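Local coordinates for protein SCO1 homolog 1, mitochondrial (Arabidopsis thaliana, PDB 6N5U) that binds copper(I) through its thioredoxin-fold domain and is thought to act as a mitochondrial metallochaperone that helps insert copper into cytochrome c oxidase, at residues V134-S139 with V145-K150; W32-F37 with A55-I60; D19-R22 with K26-M29; P70-V75 with Q83-Y88. All coordinates share one frame; numbering follows the deposited sequence.

Contact 1 (V134-S139 with V145-K150); sequences VMYLMS and VKFYGK
The carbonyl oxygen L137 O is gripped by two successive backbone amides of the facing strand. V145 N reaches it at 2.9 Å, while K146 N lies 3.4 Å from L137 O in a weak bond. In return, L137 N gives K146 O a short, nearly straight bond of 2.8 Å. Further along, Y148 N donates to M135 O.

V145 and K146 both face L137, giving their strand one residue extra here. The two methyls of V145 part: CG2 comes 3.7 Å from S139 CB, and CG1 within 4.1 Å of L137 CD2, the side chains crossing at an angle. A compact branched residue suits this place, since it can touch two neighbours at once.

Side chains then alternate across the sheet. On the face with M135 and Y148, L137 CB meets the ring edge 4.0 Å from Y148 CE2. M135 CE rests against Y148 CB. This side packs on helix 154-167 and on helix 45-64. On the other face, F147 swings its ring toward V134, with CG anti to the backbone N (chi1 164°), so that V134 meets the ring at its edge. Y136 CE1 approaches F147 CD1 at a slant.

Pairing Y136 with F147 and L137 with K146, the strands form an antiparallel beta hairpin with a classic beta bulge, which supplies the edge strand 144-148 of the thioredoxin-fold sheet.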
loop_
_atom_site.group_PDB
_atom_site.type_symbol
_atom_site.label_atom_id
_atom_site.label_comp_id
_atom_site.label_asym_id
_atom_site.label_seq_id
_atom_site.Cartn_x
_atom_site.Cartn_y
_atom_site.Cartn_z
ATOM N N VAL A 134 1.908 7.715 3.027
ATOM C CA VAL A 134 2.698 6.789 3.816
ATOM C C VAL A 134 3.035 5.442 3.117
ATOM O O VAL A 134 2.245 4.942 2.335
ATOM C CB VAL A 134 1.861 6.558 5.116
ATOM C CG1 VAL A 134 2.444 5.469 5.970
ATOM C CG2 VAL A 134 1.730 7.829 5.945
ATOM N N MET A 135 4.186 4.849 3.463
ATOM C CA MET A 135 4.629 3.521 3.050
ATOM C C MET A 135 5.193 2.840 4.285
ATOM O O MET A 135 5.922 3.463 5.079
ATOM C CB MET A 135 5.653 3.536 1.899
ATOM C CG MET A 135 5.057 3.955 0.593
ATOM S SD MET A 135 6.190 4.168 -0.773
ATOM C CE MET A 135 7.321 5.508 -0.088
ATOM N N TYR A 136 4.843 1.564 4.451
ATOM C CA TYR A 136 5.234 0.786 5.620
ATOM C C TYR A 136 5.954 -0.466 5.211
ATOM O O TYR A 136 5.360 -1.329 4.561
ATOM C CB TYR A 136 3.986 0.394 6.440
ATOM C CG TYR A 136 3.235 1.534 7.073
ATOM C CD1 TYR A 136 3.765 2.226 8.158
ATOM C CD2 TYR A 136 1.958 1.880 6.641
ATOM C CE1 TYR A 136 3.055 3.245 8.787
ATOM C CE2 TYR A 136 1.228 2.890 7.274
ATOM C CZ TYR A 136 1.782 3.569 8.350
ATOM O OH TYR A 136 1.147 4.640 8.928
ATOM N N LEU A 137 7.224 -0.585 5.588
ATOM C CA LEU A 137 7.961 -1.781 5.234
ATOM C C LEU A 137 7.757 -2.779 6.369
ATOM O O LEU A 137 8.273 -2.588 7.473
ATOM C CB LEU A 137 9.450 -1.463 4.940
ATOM C CG LEU A 137 10.465 -2.620 4.968
ATOM C CD1 LEU A 137 10.459 -3.406 3.663
ATOM C CD2 LEU A 137 11.834 -2.112 5.290
ATOM N N MET A 138 6.917 -3.787 6.104
ATOM C CA MET A 138 6.606 -4.909 6.990
ATOM C C MET A 138 7.585 -6.014 6.611
ATOM O O MET A 138 7.977 -6.105 5.443
ATOM C CB MET A 138 5.170 -5.425 6.747
ATOM C CG MET A 138 4.080 -4.404 6.988
ATOM S SD MET A 138 4.028 -3.792 8.691
ATOM C CE MET A 138 4.365 -2.172 8.388
ATOM N N SER A 139 7.969 -6.851 7.583
ATOM C CA SER A 139 8.902 -7.958 7.370
ATOM C C SER A 139 8.189 -9.299 6.978
ATOM O O SER A 139 6.951 -9.304 6.884
ATOM C CB SER A 139 9.807 -8.117 8.590
ATOM O OG SER A 139 9.081 -8.165 9.806
ATOM N N VAL A 145 8.868 -2.513 10.280
ATOM C CA VAL A 145 10.320 -2.280 10.277
ATOM C C VAL A 145 10.632 -0.780 10.069
ATOM O O VAL A 145 11.236 -0.160 10.950
ATOM C CB VAL A 145 11.059 -3.224 9.277
ATOM C CG1 VAL A 145 12.562 -2.970 9.242
ATOM C CG2 VAL A 145 10.777 -4.687 9.585
ATOM N N LYS A 146 10.210 -0.197 8.927
ATOM C CA LYS A 146 10.472 1.214 8.638
ATOM C C LYS A 146 9.341 1.915 7.876
ATOM O O LYS A 146 8.648 1.305 7.064
ATOM C CB LYS A 146 11.808 1.377 7.897
ATOM C CG LYS A 146 12.472 2.745 8.075
ATOM C CD LYS A 146 13.637 2.680 9.022
ATOM C CE LYS A 146 14.174 4.049 9.295
ATOM N NZ LYS A 146 15.184 4.010 10.366
ATOM N N PHE A 147 9.183 3.211 8.154
ATOM C CA PHE A 147 8.241 4.110 7.515
ATOM C C PHE A 147 8.981 4.928 6.427
ATOM O O PHE A 147 10.160 5.270 6.598
ATOM C CB PHE A 147 7.582 5.032 8.565
ATOM C CG PHE A 147 6.896 6.229 7.950
ATOM C CD1 PHE A 147 5.669 6.092 7.301
ATOM C CD2 PHE A 147 7.522 7.474 7.922
ATOM C CE1 PHE A 147 5.078 7.184 6.650
ATOM C CE2 PHE A 147 6.922 8.568 7.273
ATOM C CZ PHE A 147 5.698 8.419 6.654
ATOM N N TYR A 148 8.275 5.248 5.314
ATOM C CA TYR A 148 8.793 6.046 4.194
ATOM C C TYR A 148 7.740 7.074 3.718
ATOM O O TYR A 148 6.672 6.699 3.202
ATOM C CB TYR A 148 9.252 5.142 3.033
ATOM C CG TYR A 148 10.390 4.214 3.397
ATOM C CD1 TYR A 148 11.715 4.632 3.306
ATOM C CD2 TYR A 148 10.145 2.906 3.801
ATOM C CE1 TYR A 148 12.763 3.790 3.662
ATOM C CE2 TYR A 148 11.186 2.050 4.148
ATOM C CZ TYR A 148 12.492 2.497 4.080
ATOM O OH TYR A 148 13.516 1.659 4.438
ATOM N N GLY A 149 8.069 8.353 3.889
ATOM C CA GLY A 149 7.210 9.467 3.499
ATOM C C GLY A 149 7.255 9.866 2.029
ATOM O O GLY A 149 7.897 9.203 1.204
ATOM N N LYS A 150 6.549 10.972 1.698
ATOM C CA LYS A 150 6.422 11.563 0.356
ATOM C C LYS A 150 7.765 12.033 -0.218
ATOM O O LYS A 150 7.972 11.954 -1.428
ATOM C CB LYS A 150 5.405 12.739 0.397
ATOM C CG LYS A 150 5.219 13.542 -0.911
ATOM C CD LYS A 150 4.488 12.767 -2.043
ATOM C CE LYS A 150 4.708 13.344 -3.440
ATOM N NZ LYS A 150 4.116 12.499 -4.531
#

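Contact 2 (W32-F37 with A55-I60); sequences WTILYF and AAIDKI
I34 sends its side chain from the interior strand 32-38 toward helix 45-64, where I57 and I60 receive its tip. Its CB points at the helix and begins a fork. The CG2 branch stays close to the sheet, I34 CG2 coming 3.9 Å from M135 CB on the neighbouring strand. The other branch, CG1, is the arm that spans the gap; it stands beside the backbone N, and with chi2 near trans (166°) the chain runs on outward. At its end CD1 makes both contacts with the helix: I34 CD1 lies 3.9 Å from I57 CD1 and 4.2 Å from I60 CD1. The CA atoms of I34 and I57 are 9.0 Å apart, a distance the two side chains span, meeting at their terminal methyls.

This is the packing of a beta-alpha-beta unit, in which helix 45-64 carries the chain from strand 32-38 to the parallel strand 68-74 and lies against one face of the sheet. I34 itself is hydrogen-bonded through its backbone to V69 and V71 of that second strand.

On the helix the two isoleucines arrive differently. I60 aims its CB at the strand and extends CD1 directly, whereas I57 does not; its chain bends at chi2 (-51°), which brings CD1 round, and it runs antiparallel past I34 where their ends overlap. Beta-branched and wholly apolar, isoleucine suits such buried meetings, with a terminal methyl that chi2 can aim. L53, one turn before I57, also touches I34. Farther along the strand, Y36 packs on L50, E49 and the copper ligand C46.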
loop_
_atom_site.group_PDB
_atom_site.type_symbol
_atom_site.label_atom_id
_atom_site.label_comp_id
_atom_site.label_asym_id
_atom_site.label_seq_id
_atom_site.Cartn_x
_atom_site.Cartn_y
_atom_site.Cartn_z
ATOM N N TRP A 32 8.847 -10.042 2.393
ATOM C CA TRP A 32 8.977 -8.616 2.760
ATOM C C TRP A 32 7.882 -7.869 1.999
ATOM O O TRP A 32 7.673 -8.128 0.798
ATOM C CB TRP A 32 10.349 -8.040 2.378
ATOM C CG TRP A 32 11.424 -8.371 3.350
ATOM C CD1 TRP A 32 12.233 -9.464 3.329
ATOM C CD2 TRP A 32 11.767 -7.638 4.533
ATOM N NE1 TRP A 32 13.088 -9.438 4.402
ATOM C CE2 TRP A 32 12.807 -8.342 5.171
ATOM C CE3 TRP A 32 11.313 -6.439 5.101
ATOM C CZ2 TRP A 32 13.394 -7.897 6.350
ATOM C CZ3 TRP A 32 11.888 -6.006 6.285
ATOM C CH2 TRP A 32 12.926 -6.724 6.886
ATOM N N THR A 33 7.160 -6.984 2.708
ATOM C CA THR A 33 6.004 -6.275 2.170
ATOM C C THR A 33 6.077 -4.767 2.386
ATOM O O THR A 33 6.530 -4.320 3.446
ATOM C CB THR A 33 4.749 -6.902 2.806
ATOM O OG1 THR A 33 4.693 -8.288 2.465
ATOM C CG2 THR A 33 3.458 -6.227 2.398
ATOM N N ILE A 34 5.605 -3.984 1.394
ATOM C CA ILE A 34 5.513 -2.524 1.512
ATOM C C ILE A 34 4.054 -2.152 1.339
ATOM O O ILE A 34 3.505 -2.414 0.278
ATOM C CB ILE A 34 6.459 -1.702 0.574
ATOM C CG1 ILE A 34 7.947 -2.069 0.796
ATOM C CG2 ILE A 34 6.235 -0.193 0.784
ATOM C CD1 ILE A 34 8.927 -1.584 -0.283
ATOM N N LEU A 35 3.414 -1.564 2.377
ATOM C CA LEU A 35 1.985 -1.194 2.332
ATOM C C LEU A 35 1.821 0.296 2.045
ATOM O O LEU A 35 2.450 1.106 2.718
ATOM C CB LEU A 35 1.243 -1.531 3.641
ATOM C CG LEU A 35 1.447 -2.880 4.319
ATOM C CD1 LEU A 35 1.026 -2.791 5.769
ATOM C CD2 LEU A 35 0.608 -3.960 3.687
ATOM N N TYR A 36 1.006 0.650 1.043
ATOM C CA TYR A 36 0.734 2.033 0.654
ATOM C C TYR A 36 -0.767 2.222 0.731
ATOM O O TYR A 36 -1.529 1.439 0.151
ATOM C CB TYR A 36 1.287 2.394 -0.769
ATOM C CG TYR A 36 0.889 3.783 -1.239
ATOM C CD1 TYR A 36 1.532 4.917 -0.748
ATOM C CD2 TYR A 36 -0.189 3.969 -2.104
ATOM C CE1 TYR A 36 1.100 6.203 -1.088
ATOM C CE2 TYR A 36 -0.630 5.249 -2.452
ATOM C CZ TYR A 36 0.027 6.365 -1.952
ATOM O OH TYR A 36 -0.385 7.634 -2.293
ATOM N N PHE A 37 -1.196 3.243 1.461
ATOM C CA PHE A 37 -2.629 3.527 1.599
ATOM C C PHE A 37 -2.963 4.619 0.588
ATOM O O PHE A 37 -2.259 5.641 0.526
ATOM C CB PHE A 37 -2.958 3.951 3.046
ATOM C CG PHE A 37 -2.910 2.836 4.082
ATOM C CD1 PHE A 37 -1.692 2.334 4.537
ATOM C CD2 PHE A 37 -4.085 2.311 4.622
ATOM C CE1 PHE A 37 -1.645 1.296 5.465
ATOM C CE2 PHE A 37 -4.037 1.274 5.562
ATOM C CZ PHE A 37 -2.813 0.768 5.966
ATOM N N ALA A 55 8.841 0.895 -9.323
ATOM C CA ALA A 55 10.225 0.993 -9.789
ATOM C C ALA A 55 11.190 0.641 -8.671
ATOM O O ALA A 55 12.246 0.068 -8.951
ATOM C CB ALA A 55 10.511 2.381 -10.329
ATOM N N ALA A 56 10.809 0.951 -7.396
ATOM C CA ALA A 56 11.606 0.626 -6.201
ATOM C C ALA A 56 11.646 -0.907 -6.006
ATOM O O ALA A 56 12.739 -1.452 -5.819
ATOM C CB ALA A 56 11.053 1.317 -4.974
ATOM N N ILE A 57 10.479 -1.600 -6.166
ATOM C CA ILE A 57 10.334 -3.067 -6.078
ATOM C C ILE A 57 11.346 -3.770 -6.971
ATOM O O ILE A 57 12.068 -4.656 -6.489
ATOM C CB ILE A 57 8.857 -3.536 -6.324
ATOM C CG1 ILE A 57 7.910 -3.081 -5.180
ATOM C CG2 ILE A 57 8.727 -5.053 -6.573
ATOM C CD1 ILE A 57 8.341 -3.392 -3.698
ATOM N N ASP A 58 11.448 -3.310 -8.240
ATOM C CA ASP A 58 12.385 -3.825 -9.250
ATOM C C ASP A 58 13.843 -3.520 -8.933
ATOM O O ASP A 58 14.697 -4.376 -9.144
ATOM C CB ASP A 58 12.016 -3.294 -10.648
ATOM C CG ASP A 58 10.677 -3.793 -11.183
ATOM O OD1 ASP A 58 10.111 -4.746 -10.584
ATOM O OD2 ASP A 58 10.195 -3.235 -12.204
ATOM N N LYS A 59 14.136 -2.307 -8.447
ATOM C CA LYS A 59 15.499 -1.905 -8.097
ATOM C C LYS A 59 16.028 -2.705 -6.904
ATOM O O LYS A 59 17.148 -3.210 -6.968
ATOM C CB LYS A 59 15.563 -0.408 -7.828
ATOM C CG LYS A 59 15.524 0.436 -9.077
ATOM C CD LYS A 59 16.466 1.619 -8.930
ATOM C CE LYS A 59 16.377 2.554 -10.094
ATOM N NZ LYS A 59 16.576 1.853 -11.397
ATOM N N ILE A 60 15.213 -2.849 -5.842
ATOM C CA ILE A 60 15.497 -3.653 -4.649
ATOM C C ILE A 60 15.920 -5.061 -5.108
ATOM O O ILE A 60 16.989 -5.528 -4.701
ATOM C CB ILE A 60 14.229 -3.738 -3.762
ATOM C CG1 ILE A 60 13.924 -2.403 -3.037
ATOM C CG2 ILE A 60 14.314 -4.913 -2.788
ATOM C CD1 ILE A 60 12.426 -2.263 -2.560
#

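Contact 3 (D19-R22 with K26-M29); sequences DGKR and KNLM
K21 and N27 face each other across the short strand 22-24, where K21 closes the Asx turn that D19 begins in the preceding loop and N27 lies in the 3-10 turn that follows. Their polar ends come near without bonding: K21 NZ is 3.9 Å from N27 OD1. The lysine leads out with an extended chain and bends only at its last torsion (chi4 -83°), while N27 turns its CB toward K21 and brings its amide near the lysine's end, the two crossing at a slant. A carbonyl oxygen near an ammonium group is probably mildly attractive even at this distance, and lysine and asparagine suit the protein surface.

Strands 14-17 and 22-24 form a beta hairpin at one border of the mixed sheet, and the Asx turn shapes its loop. D19 OD1 accepts from K21 N at 3.1 Å, the N-H meeting the oxygen from above the carboxylate plane. G20, between them, has a positive phi of 97°, where a CB would press on the preceding carbonyl oxygen. The other carboxylate oxygen, D19 OD2, forms a salt bridge with R17. R22 turns its CB away from N27, and its guanidinium pairs with E105 by a salt bridge. Next to N27 the chain dips inward, and L28 buries its side chain against F13 and M142.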
loop_
_atom_site.group_PDB
_atom_site.type_symbol
_atom_site.label_atom_id
_atom_site.label_comp_id
_atom_site.label_asym_id
_atom_site.label_seq_id
_atom_site.Cartn_x
_atom_site.Cartn_y
_atom_site.Cartn_z
ATOM N N ASP A 19 -8.481 -10.039 -6.224
ATOM C CA ASP A 19 -8.932 -11.257 -6.884
ATOM C C ASP A 19 -10.291 -11.715 -6.355
ATOM O O ASP A 19 -10.879 -12.640 -6.908
ATOM C CB ASP A 19 -7.870 -12.360 -6.749
ATOM C CG ASP A 19 -7.573 -12.837 -5.340
ATOM O OD1 ASP A 19 -7.932 -12.119 -4.371
ATOM O OD2 ASP A 19 -6.974 -13.921 -5.203
ATOM N N GLY A 20 -10.787 -11.040 -5.318
ATOM C CA GLY A 20 -12.061 -11.347 -4.676
ATOM C C GLY A 20 -11.943 -12.211 -3.431
ATOM O O GLY A 20 -12.936 -12.402 -2.734
ATOM N N LYS A 21 -10.738 -12.738 -3.136
ATOM C CA LYS A 21 -10.466 -13.578 -1.968
ATOM C C LYS A 21 -10.418 -12.745 -0.689
ATOM O O LYS A 21 -9.893 -11.631 -0.707
ATOM C CB LYS A 21 -9.116 -14.309 -2.129
ATOM C CG LYS A 21 -8.938 -15.519 -1.201
ATOM C CD LYS A 21 -7.493 -16.021 -1.123
ATOM C CE LYS A 21 -7.377 -17.459 -0.661
ATOM N NZ LYS A 21 -7.428 -17.594 0.819
ATOM N N ARG A 22 -10.936 -13.293 0.430
ATOM C CA ARG A 22 -10.836 -12.624 1.723
ATOM C C ARG A 22 -9.464 -12.968 2.297
ATOM O O ARG A 22 -9.043 -14.130 2.284
ATOM C CB ARG A 22 -11.960 -13.015 2.695
ATOM C CG ARG A 22 -11.887 -12.219 4.008
ATOM C CD ARG A 22 -13.084 -12.409 4.922
ATOM N NE ARG A 22 -14.317 -11.871 4.344
ATOM C CZ ARG A 22 -14.678 -10.592 4.390
ATOM N NH1 ARG A 22 -13.902 -9.695 4.989
ATOM N NH2 ARG A 22 -15.819 -10.199 3.835
ATOM N N LYS A 26 -1.982 -12.592 7.787
ATOM C CA LYS A 26 -1.364 -13.905 7.633
ATOM C C LYS A 26 -1.172 -14.305 6.171
ATOM O O LYS A 26 -0.276 -15.097 5.875
ATOM C CB LYS A 26 -2.142 -14.965 8.427
ATOM C CG LYS A 26 -2.134 -14.690 9.926
ATOM C CD LYS A 26 -2.791 -15.788 10.729
ATOM C CE LYS A 26 -2.454 -15.650 12.199
ATOM N NZ LYS A 26 -3.042 -16.744 13.015
ATOM N N ASN A 27 -1.978 -13.729 5.255
ATOM C CA ASN A 27 -1.901 -13.983 3.812
ATOM C C ASN A 27 -0.734 -13.241 3.162
ATOM O O ASN A 27 -0.356 -13.549 2.022
ATOM C CB ASN A 27 -3.204 -13.576 3.147
ATOM C CG ASN A 27 -4.312 -14.577 3.292
ATOM O OD1 ASN A 27 -4.812 -15.081 2.295
ATOM N ND2 ASN A 27 -4.749 -14.879 4.515
ATOM N N LEU A 28 -0.179 -12.253 3.884
ATOM C CA LEU A 28 0.925 -11.401 3.448
ATOM C C LEU A 28 2.259 -11.899 3.995
ATOM O O LEU A 28 3.309 -11.474 3.514
ATOM C CB LEU A 28 0.659 -9.953 3.898
ATOM C CG LEU A 28 -0.219 -9.041 3.005
ATOM C CD1 LEU A 28 -1.620 -9.612 2.780
ATOM C CD2 LEU A 28 -0.374 -7.658 3.647
ATOM N N MET A 29 2.216 -12.801 4.994
ATOM C CA MET A 29 3.404 -13.390 5.633
ATOM C C MET A 29 4.166 -14.321 4.688
ATOM O O MET A 29 3.581 -14.884 3.747
ATOM C CB MET A 29 3.027 -14.111 6.940
ATOM C CG MET A 29 2.852 -13.176 8.102
ATOM S SD MET A 29 2.052 -13.949 9.519
ATOM C CE MET A 29 3.505 -14.564 10.464
#

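Contact 4 (P70-V75 with Q83-Y88); sequences PVFISV and QQVHEY
With chi1 at 168° in F72 and -172° in Y88, each ring carbon CG stands anti to its own backbone N, and the two side chains reach out from strand and helix to meet at about a right angle. F72 CE1 comes 4.0 Å from Y88 CE2. The ring centroids are 5.5 Å apart and the planes inclined at 50°, an oblique pairing. Y88 CD2 nevertheless lies over one face of the F72 ring, toward its rim, while S74 N is over the opposite face. One helical turn back from Y88, V85 takes the edge of the same ring: its CG1 is 3.9 Å from F72 CD2. A broad phenylalanine thus fills the gap between strand 68-74 and helix 82-89, with a small branched valine fitted against its edge.

The helix belongs to the beta-alpha-beta unit that leads on to strand 97-100. Y88 also packs on P47 and L50, and its side chain lies about 4 Å from that of C46 and about 7 Å from the bound copper(I). Because only carbon meets carbon here, the contact depends on shape and burial, consistent with an apolar wall beside the copper site.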
loop_
_atom_site.group_PDB
_atom_site.type_symbol
_atom_site.label_atom_id
_atom_site.label_comp_id
_atom_site.label_asym_id
_atom_site.label_seq_id
_atom_site.Cartn_x
_atom_site.Cartn_y
_atom_site.Cartn_z
ATOM N N PRO A 70 4.617 -5.206 -3.116
ATOM C CA PRO A 70 3.923 -3.933 -2.896
ATOM C C PRO A 70 2.448 -4.225 -2.623
ATOM O O PRO A 70 1.869 -5.144 -3.234
ATOM C CB PRO A 70 4.151 -3.175 -4.211
ATOM C CG PRO A 70 4.333 -4.243 -5.260
ATOM C CD PRO A 70 4.783 -5.499 -4.566
ATOM N N VAL A 71 1.863 -3.489 -1.654
ATOM C CA VAL A 71 0.465 -3.630 -1.279
ATOM C C VAL A 71 -0.273 -2.272 -1.276
ATOM O O VAL A 71 0.050 -1.386 -0.476
ATOM C CB VAL A 71 0.292 -4.406 0.057
ATOM C CG1 VAL A 71 -1.173 -4.409 0.530
ATOM C CG2 VAL A 71 0.838 -5.830 -0.049
ATOM N N PHE A 72 -1.292 -2.138 -2.133
ATOM C CA PHE A 72 -2.153 -0.958 -2.161
ATOM C C PHE A 72 -3.399 -1.219 -1.278
ATOM O O PHE A 72 -4.130 -2.169 -1.555
ATOM C CB PHE A 72 -2.587 -0.674 -3.600
ATOM C CG PHE A 72 -3.699 0.327 -3.780
ATOM C CD1 PHE A 72 -3.431 1.688 -3.804
ATOM C CD2 PHE A 72 -5.004 -0.092 -4.002
ATOM C CE1 PHE A 72 -4.463 2.615 -4.008
ATOM C CE2 PHE A 72 -6.036 0.837 -4.194
ATOM C CZ PHE A 72 -5.761 2.181 -4.187
ATOM N N ILE A 73 -3.629 -0.402 -0.218
ATOM C CA ILE A 73 -4.828 -0.525 0.635
ATOM C C ILE A 73 -5.682 0.710 0.394
ATOM O O ILE A 73 -5.188 1.827 0.509
ATOM C CB ILE A 73 -4.481 -0.734 2.112
ATOM C CG1 ILE A 73 -3.539 -1.943 2.294
ATOM C CG2 ILE A 73 -5.777 -0.849 2.966
ATOM C CD1 ILE A 73 -3.071 -2.214 3.777
ATOM N N SER A 74 -6.923 0.516 -0.007
ATOM C CA SER A 74 -7.835 1.606 -0.341
ATOM C C SER A 74 -8.448 2.312 0.842
ATOM O O SER A 74 -8.982 1.657 1.744
ATOM C CB SER A 74 -8.948 1.108 -1.254
ATOM O OG SER A 74 -9.829 2.182 -1.540
ATOM N N VAL A 75 -8.407 3.661 0.826
ATOM C CA VAL A 75 -9.038 4.534 1.831
ATOM C C VAL A 75 -10.339 5.127 1.234
ATOM O O VAL A 75 -10.908 6.071 1.793
ATOM C CB VAL A 75 -8.102 5.617 2.435
ATOM C CG1 VAL A 75 -6.956 4.989 3.228
ATOM C CG2 VAL A 75 -7.592 6.603 1.370
ATOM N N GLN A 83 -13.232 -5.035 -8.454
ATOM C CA GLN A 83 -12.997 -4.876 -9.895
ATOM C C GLN A 83 -12.258 -3.586 -10.205
ATOM O O GLN A 83 -11.389 -3.587 -11.081
ATOM C CB GLN A 83 -14.320 -4.936 -10.664
ATOM C CG GLN A 83 -14.187 -5.268 -12.144
ATOM C CD GLN A 83 -15.468 -4.959 -12.917
ATOM O OE1 GLN A 83 -16.582 -5.381 -12.555
ATOM N NE2 GLN A 83 -15.333 -4.205 -14.005
ATOM N N GLN A 84 -12.596 -2.495 -9.477
ATOM C CA GLN A 84 -11.959 -1.185 -9.622
ATOM C C GLN A 84 -10.497 -1.249 -9.153
ATOM O O GLN A 84 -9.604 -0.840 -9.891
ATOM C CB GLN A 84 -12.762 -0.105 -8.869
ATOM C CG GLN A 84 -12.128 1.291 -8.880
ATOM C CD GLN A 84 -12.193 2.023 -10.201
ATOM O OE1 GLN A 84 -12.719 1.538 -11.194
ATOM N NE2 GLN A 84 -11.663 3.230 -10.237
ATOM N N VAL A 85 -10.261 -1.805 -7.958
ATOM C CA VAL A 85 -8.922 -1.965 -7.380
ATOM C C VAL A 85 -8.062 -2.889 -8.262
ATOM O O VAL A 85 -6.903 -2.563 -8.515
ATOM C CB VAL A 85 -8.973 -2.422 -5.891
ATOM C CG1 VAL A 85 -7.582 -2.739 -5.360
ATOM C CG2 VAL A 85 -9.639 -1.370 -5.021
ATOM N N HIS A 86 -8.650 -4.003 -8.757
ATOM C CA HIS A 86 -7.978 -4.968 -9.628
ATOM C C HIS A 86 -7.461 -4.307 -10.906
ATOM O O HIS A 86 -6.287 -4.463 -11.235
ATOM C CB HIS A 86 -8.909 -6.140 -9.983
ATOM C CG HIS A 86 -8.229 -7.203 -10.783
ATOM N ND1 HIS A 86 -7.462 -8.178 -10.173
ATOM C CD2 HIS A 86 -8.172 -7.368 -12.123
ATOM C CE1 HIS A 86 -6.993 -8.927 -11.157
ATOM N NE2 HIS A 86 -7.394 -8.478 -12.351
ATOM N N GLU A 87 -8.337 -3.572 -11.612
ATOM C CA GLU A 87 -8.020 -2.869 -12.845
ATOM C C GLU A 87 -6.939 -1.806 -12.639
ATOM O O GLU A 87 -6.037 -1.671 -13.466
ATOM C CB GLU A 87 -9.302 -2.276 -13.468
ATOM C CG GLU A 87 -10.109 -3.289 -14.277
ATOM C CD GLU A 87 -11.498 -2.870 -14.729
ATOM O OE1 GLU A 87 -12.092 -1.962 -14.102
ATOM O OE2 GLU A 87 -12.009 -3.469 -15.703
ATOM N N TYR A 88 -6.997 -1.105 -11.503
ATOM C CA TYR A 88 -6.056 -0.051 -11.134
ATOM C C TYR A 88 -4.666 -0.579 -10.837
ATOM O O TYR A 88 -3.714 -0.068 -11.418
ATOM C CB TYR A 88 -6.609 0.740 -9.941
ATOM C CG TYR A 88 -5.830 1.982 -9.559
ATOM C CD1 TYR A 88 -5.890 3.137 -10.339
ATOM C CD2 TYR A 88 -5.094 2.030 -8.375
ATOM C CE1 TYR A 88 -5.216 4.298 -9.966
ATOM C CE2 TYR A 88 -4.405 3.183 -8.000
ATOM C CZ TYR A 88 -4.476 4.319 -8.793
ATOM O OH TYR A 88 -3.792 5.460 -8.432
#

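Contacts 2 and 4 are core packing of helix on strand, both made by apolar side chains in successive beta-alpha-beta units. They share the sheet, whose neighbouring strands 32-38 and 68-74 are joined by bonds such as Y36 N to V71 O. Contact 1 is partly buried and lies in that sheet on the other flank of strand 32-38; there backbone hydrogen bonds do the main work, with apolar side chains added on each face. Contact 3 is the surface case, polar and loosely matched, yet L28 from it reaches in to touch L35 and V71. Of the four, contact 4 brings a side chain nearest the copper, whereas contacts 2 and 3 lie away from the site.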